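Local coordinates for protein 2-keto-3-deoxy-D-arabinonate dehydratase (Sulfolobus solfataricus, PDB 2Q18) that catalyses the magnesium- or calcium-dependent dehydration of 2-dehydro-3-deoxy-D-arabinonate to 2,5-dioxopentanoate in the oxidation of pentoses, working as a homotetramer, at residues Leu26-Asp29 and Pro30-Leu34; Met35-Ser38 and Glu39-Val43; Val95-Leu99 and Gly100-Tyr104; Glu171-Asn174 and Pro175-Pro179. One frame throughout, in Å; residues are numbered along the deposited sequence.

Interaction 1. Residues Leu26-Asp29 and Pro30-Leu34; sequences LDED and PIKAL
The carboxylate of Asp29 reaches forward over the first turn of helix 30-40 and crosses Lys32 at about a right angle. OD2 accepts from Lys32 N at 2.9 Å, and the N-H meets it from well above the carboxylate plane. OD1 takes only a weak bond from Ile31 N. Asp29 is thus the N-cap of this helix. Its own carbonyl starts the helical ladder: Ala33 N reaches Asp29 O at 2.8 Å. Pro30 suits the first turn, since it has no N-H to satisfy.

Glu28 runs obliquely against the stem of Lys32. Its OE2 lies 3.2 Å from Lys32 CG, yet 4.8 Å from Lys32 NZ, so the two charges do not pair. The bend of Lys32 at chi2 (64°) carries its ammonium past the carboxylate. The salt bridge of Glu28 is made one turn further on, with Arg36. On the buried side Leu26 CD1 rests on Ala33 CB at 3.8 Å, and Pro30 packs on Leu3 of strand 2-8.

The two acidic side chains are thus stabilised differently. The N-H groups and positive end of the helix would probably favour the ionised form of Asp29, whereas the charge of Glu28 is probably favoured by Arg36.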
loop_
_atom_site.group_PDB
_atom_site.type_symbol
_atom_site.label_atom_id
_atom_site.label_comp_id
_atom_site.label_asym_id
_atom_site.label_seq_id
_atom_site.Cartn_x
_atom_site.Cartn_y
_atom_site.Cartn_z
ATOM N N LEU A 26 14.710 -12.543 10.414
ATOM C CA LEU A 26 14.271 -12.804 9.046
ATOM C C LEU A 26 14.027 -11.535 8.243
ATOM O O LEU A 26 13.477 -10.559 8.760
ATOM C CB LEU A 26 13.004 -13.668 9.044
ATOM C CG LEU A 26 13.082 -15.058 9.686
ATOM C CD1 LEU A 26 11.802 -15.826 9.401
ATOM C CD2 LEU A 26 14.286 -15.833 9.187
ATOM N N ASP A 27 14.443 -11.569 6.978
ATOM C CA ASP A 27 14.165 -10.501 6.018
ATOM C C ASP A 27 12.746 -10.597 5.468
ATOM O O ASP A 27 12.120 -9.578 5.192
ATOM C CB ASP A 27 15.129 -10.578 4.831
ATOM C CG ASP A 27 16.559 -10.241 5.197
ATOM O OD1 ASP A 27 16.809 -9.690 6.291
ATOM O OD2 ASP A 27 17.439 -10.526 4.367
ATOM N N GLU A 28 12.268 -11.829 5.292
ATOM C CA GLU A 28 10.991 -12.111 4.634
ATOM C C GLU A 28 9.858 -12.353 5.631
ATOM O O GLU A 28 10.105 -12.706 6.791
ATOM C CB GLU A 28 11.111 -13.369 3.766
ATOM C CG GLU A 28 12.193 -13.344 2.703
ATOM C CD GLU A 28 12.053 -14.491 1.719
ATOM O OE1 GLU A 28 12.329 -15.653 2.090
ATOM O OE2 GLU A 28 11.668 -14.225 0.565
ATOM N N ASP A 29 8.622 -12.176 5.153
ATOM C CA ASP A 29 7.412 -12.688 5.811
ATOM C C ASP A 29 7.628 -14.158 6.163
ATOM O O ASP A 29 8.166 -14.905 5.347
ATOM C CB ASP A 29 6.194 -12.516 4.879
ATOM C CG ASP A 29 5.132 -13.613 5.055
ATOM O OD1 ASP A 29 4.490 -13.701 6.129
ATOM O OD2 ASP A 29 4.917 -14.384 4.091
ATOM N N PRO A 30 7.227 -14.573 7.382
ATOM C CA PRO A 30 7.524 -15.938 7.832
ATOM C C PRO A 30 6.932 -17.059 6.972
ATOM O O PRO A 30 7.580 -18.086 6.810
ATOM C CB PRO A 30 6.971 -15.975 9.267
ATOM C CG PRO A 30 5.986 -14.845 9.335
ATOM C CD PRO A 30 6.516 -13.793 8.417
ATOM N N ILE A 31 5.732 -16.874 6.421
ATOM C CA ILE A 31 5.162 -17.871 5.500
ATOM C C ILE A 31 6.041 -18.003 4.248
ATOM O O ILE A 31 6.374 -19.115 3.832
ATOM C CB ILE A 31 3.685 -17.572 5.118
ATOM C CG1 ILE A 31 2.781 -17.684 6.357
ATOM C CG2 ILE A 31 3.196 -18.546 4.039
ATOM C CD1 ILE A 31 1.434 -16.980 6.222
ATOM N N LYS A 32 6.432 -16.864 3.681
ATOM C CA LYS A 32 7.367 -16.828 2.556
ATOM C C LYS A 32 8.702 -17.488 2.919
ATOM O O LYS A 32 9.260 -18.242 2.118
ATOM C CB LYS A 32 7.571 -15.384 2.076
ATOM C CG LYS A 32 8.596 -15.206 0.952
ATOM C CD LYS A 32 8.191 -15.905 -0.349
ATOM C CE LYS A 32 9.233 -15.683 -1.446
ATOM N NZ LYS A 32 8.904 -16.434 -2.695
ATOM N N ALA A 33 9.192 -17.226 4.132
ATOM C CA ALA A 33 10.430 -17.839 4.617
ATOM C C ALA A 33 10.319 -19.361 4.690
ATOM O O ALA A 33 11.259 -20.070 4.323
ATOM C CB ALA A 33 10.826 -17.266 5.978
ATOM N N LEU A 34 9.171 -19.852 5.158
ATOM C CA LEU A 34 8.922 -21.291 5.265
ATOM C C LEU A 34 8.853 -21.960 3.891
ATOM O O LEU A 34 9.354 -23.074 3.709
ATOM C CB LEU A 34 7.638 -21.569 6.052
ATOM C CG LEU A 34 7.661 -21.338 7.570
ATOM C CD1 LEU A 34 6.248 -21.367 8.127
ATOM C CD2 LEU A 34 8.556 -22.361 8.293
#

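Interaction 2. Residues Met35-Ser38 and Glu39-Val43; sequences MRYS and ENKEV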
loop_
_atom_site.group_PDB
_atom_site.type_symbol
_atom_site.label_atom_id
_atom_site.label_comp_id
_atom_site.label_asym_id
_atom_site.label_seq_id
_atom_site.Cartn_x
_atom_site.Cartn_y
_atom_site.Cartn_z
ATOM N N MET A 35 8.223 -21.278 2.937
ATOM C CA MET A 35 8.164 -21.750 1.553
ATOM C C MET A 35 9.567 -21.846 0.939
ATOM O O MET A 35 9.919 -22.871 0.359
ATOM C CB MET A 35 7.249 -20.855 0.715
ATOM C CG MET A 35 5.767 -20.999 1.061
ATOM S SD MET A 35 4.739 -19.731 0.304
ATOM C CE MET A 35 4.820 -20.233 -1.418
ATOM N N ARG A 36 10.369 -20.791 1.101
ATOM C CA ARG A 36 11.759 -20.794 0.627
ATOM C C ARG A 36 12.575 -21.933 1.238
ATOM O O ARG A 36 13.290 -22.645 0.521
ATOM C CB ARG A 36 12.448 -19.453 0.901
ATOM C CG ARG A 36 13.874 -19.368 0.338
ATOM C CD ARG A 36 14.539 -18.022 0.615
ATOM N NE ARG A 36 13.727 -16.898 0.148
ATOM C CZ ARG A 36 13.696 -16.445 -1.106
ATOM N NH1 ARG A 36 12.919 -15.415 -1.412
ATOM N NH2 ARG A 36 14.433 -17.016 -2.054
ATOM N N TYR A 37 12.471 -22.098 2.558
ATOM C CA TYR A 37 13.213 -23.140 3.261
ATOM C C TYR A 37 12.827 -24.527 2.752
ATOM O O TYR A 37 13.681 -25.402 2.602
ATOM C CB TYR A 37 13.004 -23.055 4.779
ATOM C CG TYR A 37 13.947 -23.957 5.546
ATOM C CD1 TYR A 37 13.679 -25.318 5.687
ATOM C CD2 TYR A 37 15.120 -23.456 6.107
ATOM C CE1 TYR A 37 14.548 -26.155 6.372
ATOM C CE2 TYR A 37 15.999 -24.289 6.801
ATOM C CZ TYR A 37 15.700 -25.637 6.928
ATOM O OH TYR A 37 16.555 -26.476 7.607
ATOM N N SER A 38 11.537 -24.714 2.486
ATOM C CA SER A 38 11.022 -25.965 1.942
ATOM C C SER A 38 11.639 -26.307 0.588
ATOM O O SER A 38 11.761 -27.481 0.233
ATOM C CB SER A 38 9.506 -25.889 1.798
ATOM O OG SER A 38 8.968 -27.172 1.547
ATOM N N GLU A 39 12.017 -25.277 -0.164
ATOM C CA GLU A 39 12.592 -25.465 -1.489
ATOM C C GLU A 39 14.081 -25.819 -1.426
ATOM O O GLU A 39 14.482 -26.874 -1.917
ATOM C CB GLU A 39 12.342 -24.234 -2.371
ATOM C CG GLU A 39 12.376 -24.517 -3.875
ATOM C CD GLU A 39 11.310 -25.514 -4.325
ATOM O OE1 GLU A 39 10.140 -25.386 -3.897
ATOM O OE2 GLU A 39 11.646 -26.424 -5.116
ATOM N N ASN A 40 14.890 -24.959 -0.807
ATOM C CA ASN A 40 16.346 -25.158 -0.795
ATOM C C ASN A 40 17.044 -24.919 0.549
ATOM O O ASN A 40 18.274 -24.822 0.602
ATOM C CB ASN A 40 17.005 -24.306 -1.889
ATOM C CG ASN A 40 16.862 -22.809 -1.640
ATOM O OD1 ASN A 40 16.019 -22.365 -0.853
ATOM N ND2 ASN A 40 17.687 -22.021 -2.321
ATOM N N LYS A 41 16.257 -24.825 1.621
ATOM C CA LYS A 41 16.764 -24.582 2.984
ATOM C C LYS A 41 17.511 -23.253 3.145
ATOM O O LYS A 41 18.287 -23.074 4.084
ATOM C CB LYS A 41 17.602 -25.769 3.490
ATOM C CG LYS A 41 16.865 -27.098 3.418
ATOM C CD LYS A 41 17.582 -28.200 4.166
ATOM C CE LYS A 41 16.739 -29.468 4.163
ATOM N NZ LYS A 41 17.268 -30.490 5.108
ATOM N N GLU A 42 17.261 -22.319 2.231
ATOM C CA GLU A 42 17.848 -20.988 2.315
ATOM C C GLU A 42 17.059 -20.126 3.300
ATOM O O GLU A 42 15.825 -20.179 3.340
ATOM C CB GLU A 42 17.882 -20.332 0.935
ATOM C CG GLU A 42 18.751 -19.084 0.851
ATOM C CD GLU A 42 18.733 -18.437 -0.524
ATOM O OE1 GLU A 42 17.778 -18.675 -1.299
ATOM O OE2 GLU A 42 19.677 -17.678 -0.828
ATOM N N VAL A 43 17.783 -19.348 4.101
ATOM C CA VAL A 43 17.180 -18.435 5.066
ATOM C C VAL A 43 17.781 -17.046 4.877
ATOM O O VAL A 43 18.993 -16.861 5.015
ATOM C CB VAL A 43 17.404 -18.899 6.532
ATOM C CG1 VAL A 43 16.665 -17.989 7.496
ATOM C CG2 VAL A 43 16.951 -20.337 6.731
#
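The ring of Tyr37 lies over the backbone of Lys41, with Lys41 CA 3.8 Å from the ring centroid and 14° off its normal. This is a CH-pi contact on one face. Lys41 CB and CG continue along the same ring toward the hydroxyl end. Val43 CG2 meets the ring edge in plane, 3.7 Å from Tyr37 CD2. With CG anti to the backbone N (chi1 -170°), the ring is carried forward, past the helix end, onto Lys41 and Val43.

Lys41 has positive phi and leaves the helix here. Its N donates to Tyr37 O at 2.8 Å, while Asn40 N gives Arg36 O a straighter bond. The alkyl part of Arg36 passes Glu42, with CG 3.7 Å from Glu42 O. Arg36 NH2 and Glu42 OE1 form only a long salt bridge at 3.8 Å, the guanidinium and carboxylate planes 79° apart. The stronger partner of Arg36 is Glu28.

Without the ring, as with an alanine here, Lys41 CA and Val43 CG2 would probably lose their cover and Asp198 its hydroxyl partner. The helix end thus combines an aromatic cover with a hydroxyl and an ammonium that share the Asp198 carboxylate: Tyr37 OH by a hydrogen bond, Lys41 NZ by a salt bridge.

Interaction 3. Residues Val95-Leu99 and Gly100-Tyr104; sequences VAKIL and GKTIY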
loop_
_atom_site.group_PDB
_atom_site.type_symbol
_atom_site.label_atom_id
_atom_site.label_comp_id
_atom_site.label_asym_id
_atom_site.label_seq_id
_atom_site.Cartn_x
_atom_site.Cartn_y
_atom_site.Cartn_z
ATOM N N VAL A 95 -25.079 -39.957 22.533
ATOM C CA VAL A 95 -24.527 -39.614 21.218
ATOM C C VAL A 95 -25.485 -39.829 20.048
ATOM O O VAL A 95 -26.349 -40.708 20.089
ATOM C CB VAL A 95 -23.202 -40.370 20.934
ATOM C CG1 VAL A 95 -22.021 -39.617 21.522
ATOM C CG2 VAL A 95 -23.262 -41.794 21.472
ATOM N N ALA A 96 -25.319 -39.007 19.013
ATOM C CA ALA A 96 -26.033 -39.178 17.752
ATOM C C ALA A 96 -25.572 -40.461 17.079
ATOM O O ALA A 96 -24.381 -40.782 17.085
ATOM C CB ALA A 96 -25.796 -37.982 16.838
ATOM N N LYS A 97 -26.517 -41.200 16.510
ATOM C CA LYS A 97 -26.193 -42.471 15.871
ATOM C C LYS A 97 -26.976 -42.742 14.590
ATOM O O LYS A 97 -28.124 -42.325 14.444
ATOM C CB LYS A 97 -26.311 -43.637 16.866
ATOM C CG LYS A 97 -27.525 -43.590 17.785
ATOM C CD LYS A 97 -27.149 -43.887 19.242
ATOM C CE LYS A 97 -26.435 -45.223 19.410
ATOM N NZ LYS A 97 -26.094 -45.488 20.837
ATOM N N ILE A 98 -26.314 -43.426 13.662
ATOM C CA ILE A 98 -26.889 -43.801 12.378
ATOM C C ILE A 98 -27.001 -45.321 12.338
ATOM O O ILE A 98 -25.987 -46.027 12.395
ATOM C CB ILE A 98 -26.020 -43.293 11.198
ATOM C CG1 ILE A 98 -25.906 -41.764 11.234
ATOM C CG2 ILE A 98 -26.588 -43.771 9.858
ATOM C CD1 ILE A 98 -24.763 -41.200 10.410
ATOM N N LEU A 99 -28.238 -45.809 12.238
ATOM C CA LEU A 99 -28.555 -47.239 12.363
ATOM C C LEU A 99 -27.858 -47.883 13.569
ATOM O O LEU A 99 -27.159 -48.891 13.432
ATOM C CB LEU A 99 -28.236 -48.012 11.067
ATOM C CG LEU A 99 -29.066 -47.856 9.779
ATOM C CD1 LEU A 99 -30.523 -47.453 10.045
ATOM C CD2 LEU A 99 -28.408 -46.881 8.815
ATOM N N GLY A 100 -28.038 -47.274 14.741
ATOM C CA GLY A 100 -27.486 -47.800 15.994
ATOM C C GLY A 100 -25.997 -47.586 16.221
ATOM O O GLY A 100 -25.490 -47.837 17.319
ATOM N N LYS A 101 -25.293 -47.128 15.189
ATOM C CA LYS A 101 -23.854 -46.890 15.268
ATOM C C LYS A 101 -23.584 -45.391 15.382
ATOM O O LYS A 101 -24.098 -44.600 14.582
ATOM C CB LYS A 101 -23.164 -47.471 14.032
ATOM C CG LYS A 101 -21.647 -47.550 14.111
ATOM C CD LYS A 101 -21.077 -48.123 12.816
ATOM C CE LYS A 101 -19.570 -48.308 12.901
ATOM N NZ LYS A 101 -19.002 -48.927 11.666
ATOM N N THR A 102 -22.783 -45.007 16.376
ATOM C CA THR A 102 -22.492 -43.591 16.634
ATOM C C THR A 102 -21.762 -42.944 15.456
ATOM O O THR A 102 -20.940 -43.583 14.789
ATOM C CB THR A 102 -21.655 -43.368 17.927
ATOM O OG1 THR A 102 -20.269 -43.611 17.660
ATOM C CG2 THR A 102 -22.128 -44.272 19.061
ATOM N N ILE A 103 -22.071 -41.673 15.217
ATOM C CA ILE A 103 -21.449 -40.899 14.139
ATOM C C ILE A 103 -19.917 -40.912 14.201
ATOM O O ILE A 103 -19.253 -40.929 13.166
ATOM C CB ILE A 103 -21.988 -39.444 14.088
ATOM C CG1 ILE A 103 -21.821 -38.744 15.445
ATOM C CG2 ILE A 103 -23.450 -39.441 13.641
ATOM C CD1 ILE A 103 -22.083 -37.244 15.419
ATOM N N TYR A 104 -19.370 -40.930 15.416
ATOM C CA TYR A 104 -17.919 -40.931 15.628
ATOM C C TYR A 104 -17.291 -42.270 15.249
ATOM O O TYR A 104 -16.216 -42.313 14.643
ATOM C CB TYR A 104 -17.579 -40.549 17.079
ATOM C CG TYR A 104 -18.114 -39.188 17.465
ATOM C CD1 TYR A 104 -17.423 -38.025 17.125
ATOM C CD2 TYR A 104 -19.323 -39.063 18.145
ATOM C CE1 TYR A 104 -17.918 -36.771 17.460
ATOM C CE2 TYR A 104 -19.827 -37.812 18.489
ATOM C CZ TYR A 104 -19.117 -36.671 18.142
ATOM O OH TYR A 104 -19.614 -35.432 18.476
HETATM O O HOH W 1 -27.353 -48.454 19.727
#
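Ile98 and Lys101 close a tight beta hairpin through a type I' turn. Ile98 N donates to Lys101 O at 2.7 Å. Lys101 N returns a bond to Ile98 O at 3.1 Å, but from above the carbonyl plane. Lys97 and Thr102 form the next, non-hydrogen-bonded pair. Beyond it Ile103 N reaches Ala96 O at 3.1 Å, which ties the start of helix 103-109 to the hairpin.

Side chains fill in around this frame. Ile98 CD1 meets Ile103 CG2 at 3.9 Å, the two side chains crossing at about a right angle. Ile103 CD1 extends to Ala96 CB on the same cluster. Val95 CG2 touches Thr102 CG2 at 3.6 Å, and Val95 CG1 reaches the Tyr104 ring more loosely. Thr102 holds OG1 between its backbone N and carbonyl carbon (chi1 81°), from where it caps Glu105 N as the helix N-cap.

Further out, Ile98 and Leu99 pack on Asn94 of the third subunit. Tyr104 OH is hydrogen-bonded to Glu171. Tyr104 also touches substrate-binding Ile81, so the start of helix 103-109, which the hairpin leads into, probably lies beside the substrate site. At the turn, one water donates to Gly100 O at 3.1 Å and accepts weakly from Lys97 NZ.

Interaction 4. Residues Glu171-Asn174 and Pro175-Pro179; sequences EAEN and PLYLP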
loop_
_atom_site.group_PDB
_atom_site.type_symbol
_atom_site.label_atom_id
_atom_site.label_comp_id
_atom_site.label_asym_id
_atom_site.label_seq_id
_atom_site.Cartn_x
_atom_site.Cartn_y
_atom_site.Cartn_z
ATOM N N GLU A 171 -21.267 -29.575 21.437
ATOM C CA GLU A 171 -21.097 -30.664 20.482
ATOM C C GLU A 171 -21.926 -31.905 20.851
ATOM O O GLU A 171 -22.565 -32.512 19.983
ATOM C CB GLU A 171 -19.615 -31.032 20.371
ATOM C CG GLU A 171 -19.352 -32.315 19.601
ATOM C CD GLU A 171 -17.886 -32.700 19.543
ATOM O OE1 GLU A 171 -17.059 -32.091 20.261
ATOM O OE2 GLU A 171 -17.564 -33.625 18.768
ATOM N N ALA A 172 -21.899 -32.275 22.134
ATOM C CA ALA A 172 -22.623 -33.447 22.638
ATOM C C ALA A 172 -24.130 -33.260 22.515
ATOM O O ALA A 172 -24.871 -34.218 22.289
ATOM C CB ALA A 172 -22.237 -33.730 24.086
ATOM N N GLU A 173 -24.563 -32.013 22.667
ATOM C CA GLU A 173 -25.958 -31.612 22.542
ATOM C C GLU A 173 -26.522 -31.935 21.146
ATOM O O GLU A 173 -27.655 -32.411 21.016
ATOM C CB GLU A 173 -26.033 -30.111 22.793
ATOM C CG GLU A 173 -27.152 -29.640 23.671
ATOM C CD GLU A 173 -26.844 -28.281 24.274
ATOM O OE1 GLU A 173 -26.080 -28.225 25.267
ATOM O OE2 GLU A 173 -27.358 -27.268 23.751
ATOM N N ASN A 174 -25.722 -31.668 20.112
ATOM C CA ASN A 174 -26.093 -31.912 18.714
ATOM C C ASN A 174 -24.856 -31.728 17.837
ATOM O O ASN A 174 -24.173 -30.710 17.955
ATOM C CB ASN A 174 -27.197 -30.941 18.273
ATOM C CG ASN A 174 -27.958 -31.419 17.046
ATOM O OD1 ASN A 174 -27.367 -31.816 16.044
ATOM N ND2 ASN A 174 -29.286 -31.366 17.118
ATOM N N PRO A 175 -24.554 -32.713 16.962
ATOM C CA PRO A 175 -23.420 -32.583 16.030
ATOM C C PRO A 175 -23.535 -31.373 15.099
ATOM O O PRO A 175 -22.526 -30.916 14.557
ATOM C CB PRO A 175 -23.472 -33.882 15.219
ATOM C CG PRO A 175 -24.854 -34.428 15.425
ATOM C CD PRO A 175 -25.244 -34.007 16.804
ATOM N N LEU A 176 -24.752 -30.860 14.932
ATOM C CA LEU A 176 -24.999 -29.671 14.122
ATOM C C LEU A 176 -24.548 -28.382 14.815
ATOM O O LEU A 176 -24.526 -27.314 14.192
ATOM C CB LEU A 176 -26.478 -29.582 13.725
ATOM C CG LEU A 176 -27.035 -30.708 12.836
ATOM C CD1 LEU A 176 -28.513 -30.485 12.562
ATOM C CD2 LEU A 176 -26.258 -30.838 11.522
ATOM N N TYR A 177 -24.199 -28.484 16.099
ATOM C CA TYR A 177 -23.659 -27.348 16.853
ATOM C C TYR A 177 -22.127 -27.311 16.840
ATOM O O TYR A 177 -21.519 -26.429 17.454
ATOM C CB TYR A 177 -24.152 -27.363 18.306
ATOM C CG TYR A 177 -25.646 -27.194 18.501
ATOM C CD1 TYR A 177 -26.406 -26.401 17.640
ATOM C CD2 TYR A 177 -26.292 -27.802 19.579
ATOM C CE1 TYR A 177 -27.777 -26.241 17.828
ATOM C CE2 TYR A 177 -27.666 -27.649 19.779
ATOM C CZ TYR A 177 -28.400 -26.867 18.902
ATOM O OH TYR A 177 -29.754 -26.711 19.099
ATOM N N LEU A 178 -21.507 -28.267 16.152
ATOM C CA LEU A 178 -20.046 -28.349 16.097
ATOM C C LEU A 178 -19.344 -27.034 15.707
ATOM O O LEU A 178 -18.382 -26.650 16.370
ATOM C CB LEU A 178 -19.570 -29.510 15.212
ATOM C CG LEU A 178 -18.088 -29.886 15.372
ATOM C CD1 LEU A 178 -17.834 -30.617 16.691
ATOM C CD2 LEU A 178 -17.596 -30.722 14.199
ATOM N N PRO A 179 -19.814 -26.345 14.638
ATOM C CA PRO A 179 -19.179 -25.056 14.294
ATOM C C PRO A 179 -19.180 -24.045 15.450
ATOM O O PRO A 179 -18.157 -23.406 15.702
ATOM C CB PRO A 179 -20.030 -24.542 13.125
ATOM C CG PRO A 179 -20.609 -25.778 12.513
ATOM C CD PRO A 179 -20.882 -26.693 13.676
HETATM O O HOH W 2 -30.390 -29.710 19.061
#
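Asn174 O accepts from Tyr177 N at 2.9 Å, the shortest polar bond across this turn. The amide oxygen of the same residue, OD1, takes Leu176 N at 3.0 Å in a nearly straight bond of 165°. One asparagine thus grips two successive backbone N-H groups. Tyr177 N lies above the carbonyl plane of Asn174, whereas Leu176 N is tilted 26° from the plane of the side-chain C=O. A chi1 of -160° turns the amide away from the backbone N and sends OD1 forward past Pro175 to Leu176.

The Tyr177 ring turns one face to Asn174 CB, a CH-pi contact 3.9 Å from the centroid. Glu173 CB sits at the ring edge, in plane. One water joins the polar ends: it accepts from Asn174 ND2 at 2.8 Å and donates to Tyr177 OH at 3.1 Å. Asn174 ND2 also bonds Ile103 O of the third subunit, and Tyr177 OH bonds Arg112 O there. A leucine in place of Asn174 would probably leave Leu176 N without its acceptor and deprive Ile103 O of the neighbouring subunit of its donor.

On another side, Leu178 CD1 lies against the Glu171 carboxylate, 3.5 Å from Glu171 CD, the two side chains alongside each other. Glu171 OE2 binds Tyr104 OH. Glu171 lies near the magnesium ligand Glu143, and Leu178 near substrate-binding Lys182. The whole is an Asx turn leading from helix 168-173 into a short 3-10 segment, at the border of the active site of this FAH-family enzyme.

The four contacts follow one another along the chain and form two groups on opposite sides of its centre. Interactions 1 and 2 lie 10 Å apart between centres and share helix 30-40, one at its start and the other at its end. The salt bridge from Glu28 to Arg36 joins them. Interactions 3 and 4 lie 13 Å apart between centres. The first joins hairpin 97-102 to the start of helix 103-109; the second leads from helix 168-173 to helix 178-182. They meet through Tyr104 and Glu171 and through Ile103 on Pro175. Centres of the two groups are about 38 to 46 Å apart. Each group meets a different subunit of the homotetramer, and only the second borders the active site.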